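Local coordinates for putative DsbA oxidoreductase SCO1869 (Streptomyces coelicolor A3, PDB 3GL5), which is of unconfirmed function but probably acts as a DsbA-type oxidoreductase, a class that exchanges thiols and disulfides through a thioredoxin-like fold, at residues N136-L141 with A157-P162; L107-E112 with A152-A157; R191-S196 with W212-P217. All coordinates share one frame; numbering follows the deposited sequence.

Contact 1 of 3, residues N136-L141 with A157-P162; sequences NDDERL and AVLADP
The carboxylate of Asp-138 has the side chain of Leu-159 over one of its faces, and OD2 accepts a hydrogen bond from a water. A second flat group, the carboxylate of Asp-137, is approached from above its plane, 65° out of it, by the backbone N of Arg-140. The setting is helix-helix packing in the helical insertion of a DsbA-like thioredoxin domain: the first turn of helix 138-147 meets the last turn of helix 152-160. It illustrates indirect joining: between 136-141 and 157-162 no direct hydrogen bond forms, and a water links them, though Glu-139 pairs with Arg-156 further back along the second helix. Leu-159 carries the contact from its side and runs past Asp-138 in the opposite sense. Its CD2 stands 4.0 Å from Asp-138 OD1, while its CB lies 4.1 Å from Asp-138 OD2. The other methyl, Leu-159 CD1, turns to the helix backbone, 4.0 Å from Asp-138 O. Leu-141, one turn further on, crosses Leu-159 at about a right angle, with Leu-141 CD1 4.2 Å from Leu-159 CD2. Leu-141 also touches Leu-103 and Leu-106 of helix 101-111, so the patch continues into the core. Asp-138 points its carboxylate at the neighbouring helix because CG lies anti to its own carbonyl carbon (chi1 -85°). Asp-137 is the N-cap: Arg-140 N reaches its OD1 at 2.9 Å in a nearly straight bond (166°). The guanidinium of Arg-140 makes a salt bridge with Asp-130, a ligand of the bound sodium, which links this helix start to the metal site. The bridging water donates to both helices, to Asp-138 OD2 at 2.7 Å and to Leu-159 O at 2.8 Å.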
loop_
_atom_site.group_PDB
_atom_site.type_symbol
_atom_site.label_atom_id
_atom_site.label_comp_id
_atom_site.label_asym_id
_atom_site.label_seq_id
_atom_site.Cartn_x
_atom_site.Cartn_y
_atom_site.Cartn_z
ATOM N N ASN A 136 14.646 12.855 -20.678
ATOM C CA ASN A 136 16.025 13.263 -20.687
ATOM C C ASN A 136 16.252 14.743 -20.223
ATOM O O ASN A 136 16.998 15.488 -20.870
ATOM C CB ASN A 136 16.606 13.064 -22.100
ATOM C CG ASN A 136 18.134 13.101 -22.113
ATOM O OD1 ASN A 136 18.771 12.796 -21.108
ATOM N ND2 ASN A 136 18.721 13.499 -23.247
ATOM N N ASP A 137 15.593 15.159 -19.129
ATOM C CA ASP A 137 15.759 16.495 -18.551
ATOM C C ASP A 137 15.475 16.480 -17.031
ATOM O O ASP A 137 14.327 16.681 -16.573
ATOM C CB ASP A 137 14.865 17.503 -19.270
ATOM C CG ASP A 137 14.984 18.930 -18.717
ATOM O OD1 ASP A 137 15.606 19.162 -17.647
ATOM O OD2 ASP A 137 14.424 19.838 -19.362
ATOM N N ASP A 138 16.534 16.256 -16.257
ATOM C CA ASP A 138 16.413 16.078 -14.827
ATOM C C ASP A 138 15.857 17.314 -14.139
ATOM O O ASP A 138 15.009 17.200 -13.262
ATOM C CB ASP A 138 17.772 15.696 -14.239
ATOM C CG ASP A 138 18.052 14.203 -14.323
ATOM O OD1 ASP A 138 17.240 13.443 -14.926
ATOM O OD2 ASP A 138 19.096 13.788 -13.770
ATOM N N GLU A 139 16.309 18.494 -14.561
ATOM C CA GLU A 139 15.816 19.734 -13.981
ATOM C C GLU A 139 14.299 19.928 -14.192
ATOM O O GLU A 139 13.597 20.385 -13.293
ATOM C CB GLU A 139 16.645 20.935 -14.439
ATOM C CG GLU A 139 18.013 21.039 -13.705
ATOM C CD GLU A 139 17.863 20.941 -12.191
ATOM O OE1 GLU A 139 16.947 21.580 -11.643
ATOM O OE2 GLU A 139 18.644 20.220 -11.543
ATOM N N ARG A 140 13.796 19.515 -15.346
ATOM C CA ARG A 140 12.336 19.461 -15.563
ATOM C C ARG A 140 11.617 18.586 -14.528
ATOM O O ARG A 140 10.613 18.990 -13.948
ATOM C CB ARG A 140 11.990 18.973 -16.963
ATOM C CG ARG A 140 10.533 19.183 -17.332
ATOM C CD ARG A 140 10.219 20.635 -17.151
ATOM N NE ARG A 140 8.802 20.946 -17.276
ATOM C CZ ARG A 140 8.210 21.976 -16.666
ATOM N NH1 ARG A 140 8.912 22.760 -15.851
ATOM N NH2 ARG A 140 6.903 22.199 -16.843
ATOM N N LEU A 141 12.141 17.400 -14.293
ATOM C CA LEU A 141 11.556 16.506 -13.290
ATOM C C LEU A 141 11.633 17.115 -11.903
ATOM O O LEU A 141 10.697 16.989 -11.124
ATOM C CB LEU A 141 12.214 15.124 -13.319
ATOM C CG LEU A 141 12.216 14.522 -14.727
ATOM C CD1 LEU A 141 12.940 13.161 -14.781
ATOM C CD2 LEU A 141 10.781 14.427 -15.311
ATOM N N ALA A 157 18.558 13.695 -5.247
ATOM C CA ALA A 157 19.288 12.519 -4.764
ATOM C C ALA A 157 18.744 11.244 -5.419
ATOM O O ALA A 157 19.513 10.403 -5.846
ATOM C CB ALA A 157 19.218 12.415 -3.242
ATOM N N VAL A 158 17.424 11.110 -5.504
ATOM C CA VAL A 158 16.827 9.943 -6.193
ATOM C C VAL A 158 17.276 9.882 -7.679
ATOM O O VAL A 158 17.673 8.841 -8.182
ATOM C CB VAL A 158 15.286 9.904 -6.012
ATOM C CG1 VAL A 158 14.645 8.860 -6.929
ATOM C CG2 VAL A 158 14.949 9.581 -4.568
ATOM N N LEU A 159 17.278 11.032 -8.338
ATOM C CA LEU A 159 17.670 11.116 -9.729
ATOM C C LEU A 159 19.147 10.858 -9.917
ATOM O O LEU A 159 19.540 10.284 -10.938
ATOM C CB LEU A 159 17.293 12.471 -10.303
ATOM C CG LEU A 159 15.807 12.561 -10.609
ATOM C CD1 LEU A 159 15.367 14.010 -10.820
ATOM C CD2 LEU A 159 15.469 11.701 -11.819
ATOM N N ALA A 160 19.957 11.261 -8.933
ATOM C CA ALA A 160 21.407 11.034 -8.951
ATOM C C ALA A 160 21.787 9.578 -8.653
ATOM O O ALA A 160 22.878 9.113 -9.043
ATOM C CB ALA A 160 22.132 11.996 -7.952
ATOM N N ASP A 161 20.918 8.866 -7.936
ATOM C CA ASP A 161 21.212 7.475 -7.562
ATOM C C ASP A 161 20.307 6.490 -8.313
ATOM O O ASP A 161 19.181 6.247 -7.861
ATOM C CB ASP A 161 21.036 7.283 -6.060
ATOM C CG ASP A 161 21.351 5.867 -5.617
ATOM O OD1 ASP A 161 21.870 5.074 -6.448
ATOM O OD2 ASP A 161 21.095 5.545 -4.426
ATOM N N PRO A 162 20.801 5.917 -9.450
ATOM C CA PRO A 162 20.021 4.967 -10.285
ATOM C C PRO A 162 19.347 3.818 -9.525
ATOM O O PRO A 162 18.259 3.405 -9.910
ATOM C CB PRO A 162 21.049 4.403 -11.280
ATOM C CG PRO A 162 22.439 4.975 -10.840
ATOM C CD PRO A 162 22.137 6.187 -10.022
HETATM O O HOH W 1 19.954 11.201 -13.525
#

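Contact 2 of 3, residues L107-E112 with A152-A157; sequences LHLAKE and AEEVRA
Leu-109 sends its CG anti to the backbone N (chi1 173°), and a second torsion of 51° spreads its two methyls toward Val-155 and Glu-154. This is a buried crossing of helices 101-111 and 152-160 within the helical insertion of the DsbA-like fold, a compact example of one leucine serving an apolar and a charged neighbour at once. The two side chains Leu-109 and Val-155 cross at about a right angle. CD2 of Leu-109 meets CG2 of Val-155 at 3.7 Å and also reaches the backbone, 3.9 Å from Val-155 CA. Leu-150 touches both residues, and Tyr-165 adds to the cover of Leu-109. In Glu-154 the first torsion (chi1 166°) puts CG against the leucine, 4.1 Å from Leu-109 CD2, and a bend at the second steers the carboxylate beyond it. The charged end has its own mate in Arg-113, just after helix 101-111, whose NE makes a salt bridge with OE2. That salt bridge satisfies OE2 at the border of an otherwise apolar patch, where Glu-154 OE2 lies 4.0 Å from Leu-109 CD1.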
loop_
_atom_site.group_PDB
_atom_site.type_symbol
_atom_site.label_atom_id
_atom_site.label_comp_id
_atom_site.label_asym_id
_atom_site.label_seq_id
_atom_site.Cartn_x
_atom_site.Cartn_y
_atom_site.Cartn_z
ATOM N N LEU A 107 8.126 8.445 -9.017
ATOM C CA LEU A 107 6.765 8.157 -8.576
ATOM C C LEU A 107 6.770 7.335 -7.273
ATOM O O LEU A 107 5.873 7.480 -6.448
ATOM C CB LEU A 107 5.930 7.472 -9.658
ATOM C CG LEU A 107 5.536 8.410 -10.818
ATOM C CD1 LEU A 107 5.095 7.611 -12.060
ATOM C CD2 LEU A 107 4.390 9.365 -10.400
ATOM N N HIS A 108 7.750 6.454 -7.131
ATOM C CA HIS A 108 7.896 5.673 -5.916
ATOM C C HIS A 108 8.392 6.513 -4.743
ATOM O O HIS A 108 7.886 6.366 -3.663
ATOM C CB HIS A 108 8.745 4.409 -6.151
ATOM C CG HIS A 108 7.959 3.302 -6.774
ATOM N ND1 HIS A 108 7.388 2.286 -6.041
ATOM C CD2 HIS A 108 7.566 3.103 -8.057
ATOM C CE1 HIS A 108 6.717 1.481 -6.848
ATOM N NE2 HIS A 108 6.814 1.955 -8.079
ATOM N N LEU A 109 9.338 7.408 -4.949
ATOM C CA LEU A 109 9.572 8.489 -3.958
ATOM C C LEU A 109 8.267 9.153 -3.487
ATOM O O LEU A 109 7.935 9.136 -2.284
ATOM C CB LEU A 109 10.551 9.538 -4.491
ATOM C CG LEU A 109 10.755 10.799 -3.626
ATOM C CD1 LEU A 109 11.091 10.457 -2.146
ATOM C CD2 LEU A 109 11.852 11.648 -4.223
ATOM N N ALA A 110 7.502 9.692 -4.438
ATOM C CA ALA A 110 6.150 10.204 -4.155
ATOM C C ALA A 110 5.222 9.229 -3.410
ATOM O O ALA A 110 4.500 9.635 -2.509
ATOM C CB ALA A 110 5.460 10.691 -5.472
ATOM N N LYS A 111 5.207 7.951 -3.787
ATOM C CA LYS A 111 4.229 7.011 -3.199
ATOM C C LYS A 111 4.535 6.893 -1.703
ATOM O O LYS A 111 3.625 6.734 -0.837
ATOM C CB LYS A 111 4.329 5.649 -3.895
ATOM C CG LYS A 111 3.511 4.513 -3.258
ATOM C CD LYS A 111 4.088 3.142 -3.627
ATOM C CE LYS A 111 2.960 2.178 -3.983
ATOM N NZ LYS A 111 3.308 0.737 -3.770
ATOM N N GLU A 112 5.832 7.029 -1.431
ATOM C CA GLU A 112 6.397 7.001 -0.102
ATOM C C GLU A 112 6.631 8.415 0.458
ATOM O O GLU A 112 7.449 8.619 1.362
ATOM C CB GLU A 112 7.691 6.208 -0.121
ATOM C CG GLU A 112 7.956 5.517 1.130
ATOM C CD GLU A 112 9.426 5.467 1.409
ATOM O OE1 GLU A 112 10.121 4.774 0.645
ATOM O OE2 GLU A 112 9.865 6.136 2.388
ATOM N N ALA A 152 13.214 19.024 -2.946
ATOM C CA ALA A 152 14.076 19.124 -4.134
ATOM C C ALA A 152 15.466 18.490 -4.047
ATOM O O ALA A 152 15.893 17.803 -5.005
ATOM C CB ALA A 152 14.217 20.569 -4.533
ATOM N N GLU A 153 16.167 18.736 -2.934
ATOM C CA GLU A 153 17.500 18.165 -2.700
ATOM C C GLU A 153 17.370 16.648 -2.771
ATOM O O GLU A 153 18.266 15.941 -3.250
ATOM C CB GLU A 153 18.041 18.576 -1.315
ATOM C CG GLU A 153 17.649 19.982 -0.842
ATOM C CD GLU A 153 17.797 20.173 0.675
ATOM O OE1 GLU A 153 18.681 19.539 1.297
ATOM O OE2 GLU A 153 17.025 20.962 1.253
ATOM N N GLU A 154 16.218 16.188 -2.292
ATOM C CA GLU A 154 15.840 14.803 -2.160
ATOM C C GLU A 154 15.470 14.179 -3.497
ATOM O O GLU A 154 15.912 13.066 -3.830
ATOM C CB GLU A 154 14.618 14.856 -1.265
ATOM C CG GLU A 154 13.739 13.674 -1.134
ATOM C CD GLU A 154 13.173 13.638 0.266
ATOM O OE1 GLU A 154 13.951 13.880 1.209
ATOM O OE2 GLU A 154 11.962 13.397 0.437
ATOM N N VAL A 155 14.661 14.898 -4.271
ATOM C CA VAL A 155 14.218 14.414 -5.557
ATOM C C VAL A 155 15.446 14.245 -6.419
ATOM O O VAL A 155 15.575 13.281 -7.147
ATOM C CB VAL A 155 13.186 15.394 -6.153
ATOM C CG1 VAL A 155 13.180 15.359 -7.671
ATOM C CG2 VAL A 155 11.814 15.070 -5.589
ATOM N N ARG A 156 16.373 15.179 -6.258
ATOM C CA ARG A 156 17.659 15.189 -6.933
ATOM C C ARG A 156 18.552 14.030 -6.540
ATOM O O ARG A 156 19.235 13.452 -7.408
ATOM C CB ARG A 156 18.404 16.499 -6.637
ATOM C CG ARG A 156 17.983 17.634 -7.526
ATOM C CD ARG A 156 19.092 18.651 -7.640
ATOM N NE ARG A 156 18.657 19.771 -8.469
ATOM C CZ ARG A 156 17.907 20.775 -8.026
ATOM N NH1 ARG A 156 17.500 20.808 -6.762
ATOM N NH2 ARG A 156 17.554 21.755 -8.849
ATOM N N ALA A 157 18.558 13.695 -5.247
ATOM C CA ALA A 157 19.288 12.519 -4.764
ATOM C C ALA A 157 18.744 11.244 -5.419
ATOM O O ALA A 157 19.513 10.403 -5.846
ATOM C CB ALA A 157 19.218 12.415 -3.242
#

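Contact 3 of 3, residues R191-S196 with W212-P217; sequences RAYGVS and WGERTP
At the outer strand of the four-stranded sheet, where pairing runs on in parallel into the neighbouring subunit, Tyr-193 reaches across to Glu-214 near the C-terminal end of helix 201-213. The phenol OH donates to Glu-214 OE1 in a short bond of 2.5 Å, meeting it on the syn side and 22° out of the carboxylate plane. With CG anti to its carbonyl carbon and an extended chain, the glutamate carries OE1 to the phenol. The acceptor sits at the edge of the ring, near its plane, with OE1 of Glu-214 3.1 Å from Tyr-193 CE2, the two flat groups turned 32° apart. Antiparallel strands 186-189 and 193-196 and helix 201-213 form the C-terminal beta-beta-alpha motif of the thioredoxin fold, and a classic beta bulge at Ala-192 and Tyr-193, both opposite Leu-189, starts the second strand. Ile-221 of the neighbouring subunit packs against Tyr-193. A phenylalanine here would probably leave Glu-214 OE1 without the phenol as donor and the glutamate side chain freer to swing. Close by, Arg-215 NE donates to Trp-212 O at 3.1 Å, in the carbonyl plane on a lone pair. Arg-215 NH2 lies 3.9 Å above the Trp-212 ring plane, offset toward the rim.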
loop_
_atom_site.group_PDB
_atom_site.type_symbol
_atom_site.label_atom_id
_atom_site.label_comp_id
_atom_site.label_asym_id
_atom_site.label_seq_id
_atom_site.Cartn_x
_atom_site.Cartn_y
_atom_site.Cartn_z
ATOM N N ARG A 191 -7.920 -8.103 -6.926
ATOM C CA ARG A 191 -7.241 -9.319 -7.402
ATOM C C ARG A 191 -8.196 -10.417 -7.967
ATOM O O ARG A 191 -7.838 -11.593 -7.959
ATOM C CB ARG A 191 -6.309 -9.893 -6.315
ATOM C CG ARG A 191 -5.036 -9.064 -6.031
ATOM C CD ARG A 191 -3.984 -9.265 -7.132
ATOM N NE ARG A 191 -2.944 -8.238 -7.095
ATOM C CZ ARG A 191 -1.781 -8.361 -6.455
ATOM N NH1 ARG A 191 -1.498 -9.480 -5.794
ATOM N NH2 ARG A 191 -0.892 -7.363 -6.462
ATOM N N ALA A 192 -9.386 -10.039 -8.473
ATOM C CA ALA A 192 -10.344 -11.003 -9.076
ATOM C C ALA A 192 -10.635 -10.693 -10.525
ATOM O O ALA A 192 -10.858 -11.605 -11.344
ATOM C CB ALA A 192 -11.672 -11.042 -8.297
ATOM N N TYR A 193 -10.671 -9.402 -10.844
ATOM C CA TYR A 193 -11.017 -8.979 -12.185
ATOM C C TYR A 193 -9.943 -8.086 -12.809
ATOM O O TYR A 193 -9.505 -7.118 -12.196
ATOM C CB TYR A 193 -12.352 -8.244 -12.137
ATOM C CG TYR A 193 -13.541 -9.176 -12.074
ATOM C CD1 TYR A 193 -14.148 -9.625 -13.247
ATOM C CD2 TYR A 193 -14.053 -9.626 -10.851
ATOM C CE1 TYR A 193 -15.251 -10.481 -13.214
ATOM C CE2 TYR A 193 -15.162 -10.492 -10.808
ATOM C CZ TYR A 193 -15.743 -10.910 -11.998
ATOM O OH TYR A 193 -16.822 -11.764 -11.999
ATOM N N GLY A 194 -9.533 -8.407 -14.033
ATOM C CA GLY A 194 -8.623 -7.546 -14.786
ATOM C C GLY A 194 -9.352 -6.728 -15.830
ATOM O O GLY A 194 -10.065 -7.259 -16.642
ATOM N N VAL A 195 -9.166 -5.425 -15.828
ATOM C CA VAL A 195 -9.702 -4.608 -16.899
ATOM C C VAL A 195 -8.586 -3.908 -17.672
ATOM O O VAL A 195 -7.714 -3.258 -17.091
ATOM C CB VAL A 195 -10.735 -3.597 -16.362
ATOM C CG1 VAL A 195 -11.150 -2.630 -17.460
ATOM C CG2 VAL A 195 -11.939 -4.371 -15.807
ATOM N N SER A 196 -8.628 -4.048 -18.994
ATOM C CA SER A 196 -7.566 -3.552 -19.825
ATOM C C SER A 196 -8.033 -2.458 -20.780
ATOM O O SER A 196 -9.120 -2.534 -21.351
ATOM C CB SER A 196 -6.950 -4.712 -20.603
ATOM O OG SER A 196 -6.325 -4.215 -21.764
ATOM N N TRP A 212 -17.026 -5.741 -6.561
ATOM C CA TRP A 212 -17.606 -5.554 -5.230
ATOM C C TRP A 212 -18.630 -6.639 -4.926
ATOM O O TRP A 212 -18.569 -7.294 -3.889
ATOM C CB TRP A 212 -18.288 -4.204 -5.143
ATOM C CG TRP A 212 -18.730 -3.854 -3.771
ATOM C CD1 TRP A 212 -19.967 -4.101 -3.205
ATOM C CD2 TRP A 212 -17.960 -3.165 -2.781
ATOM N NE1 TRP A 212 -19.992 -3.612 -1.921
ATOM C CE2 TRP A 212 -18.780 -3.029 -1.635
ATOM C CE3 TRP A 212 -16.656 -2.647 -2.750
ATOM C CZ2 TRP A 212 -18.335 -2.399 -0.464
ATOM C CZ3 TRP A 212 -16.210 -2.016 -1.587
ATOM C CH2 TRP A 212 -17.049 -1.902 -0.457
ATOM N N GLY A 213 -19.553 -6.848 -5.856
ATOM C CA GLY A 213 -20.692 -7.704 -5.579
ATOM C C GLY A 213 -20.276 -9.122 -5.265
ATOM O O GLY A 213 -20.901 -9.796 -4.459
ATOM N N GLU A 214 -19.198 -9.569 -5.890
ATOM C CA GLU A 214 -18.825 -10.970 -5.834
ATOM C C GLU A 214 -17.768 -11.374 -4.811
ATOM O O GLU A 214 -17.380 -12.536 -4.775
ATOM C CB GLU A 214 -18.453 -11.468 -7.233
ATOM C CG GLU A 214 -19.669 -11.516 -8.163
ATOM C CD GLU A 214 -19.306 -11.315 -9.628
ATOM O OE1 GLU A 214 -18.093 -11.156 -9.911
ATOM O OE2 GLU A 214 -20.229 -11.327 -10.494
ATOM N N ARG A 215 -17.291 -10.438 -3.988
ATOM C CA ARG A 215 -16.391 -10.811 -2.902
ATOM C C ARG A 215 -17.177 -11.657 -1.913
ATOM O O ARG A 215 -18.177 -11.202 -1.363
ATOM C CB ARG A 215 -15.832 -9.589 -2.165
ATOM C CG ARG A 215 -15.528 -8.393 -3.040
ATOM C CD ARG A 215 -15.443 -7.138 -2.210
ATOM N NE ARG A 215 -16.670 -6.939 -1.442
ATOM C CZ ARG A 215 -16.705 -6.445 -0.207
ATOM N NH1 ARG A 215 -15.573 -6.127 0.409
ATOM N NH2 ARG A 215 -17.863 -6.303 0.418
ATOM N N THR A 216 -16.734 -12.889 -1.680
ATOM C CA THR A 216 -17.384 -13.734 -0.666
ATOM C C THR A 216 -16.723 -13.428 0.662
ATOM O O THR A 216 -15.582 -12.960 0.669
ATOM C CB THR A 216 -17.247 -15.249 -0.972
ATOM O OG1 THR A 216 -15.855 -15.602 -1.041
ATOM C CG2 THR A 216 -17.950 -15.602 -2.295
ATOM N N PRO A 217 -17.423 -13.661 1.791
ATOM C CA PRO A 217 -16.718 -13.470 3.054
ATOM C C PRO A 217 -15.410 -14.282 3.106
ATOM O O PRO A 217 -15.229 -15.203 2.294
ATOM C CB PRO A 217 -17.748 -13.951 4.079
ATOM C CG PRO A 217 -19.059 -13.549 3.465
ATOM C CD PRO A 217 -18.878 -13.839 2.000
#

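From the N terminus, the chain first passes 107-112, the opening half of contact 2, and then 136-141, which opens contact 1. Contact 2 closes at 152-157 and contact 1 directly afterwards at 157-162, so the two loops cross, with Ala-157 common to both. Helix 152-160 thereby ties helices 101-111 and 138-147 together within the helical insertion. The two contacts also touch: Glu-139 OE1 and Arg-156 NH2 form a salt bridge of 2.9 Å. Contact 3 follows in series, closing a short loop that contains most of helix 201-213, in the thioredoxin part of the fold. Its centre lies about 38 Å from that of contact 1, across the chain's centre.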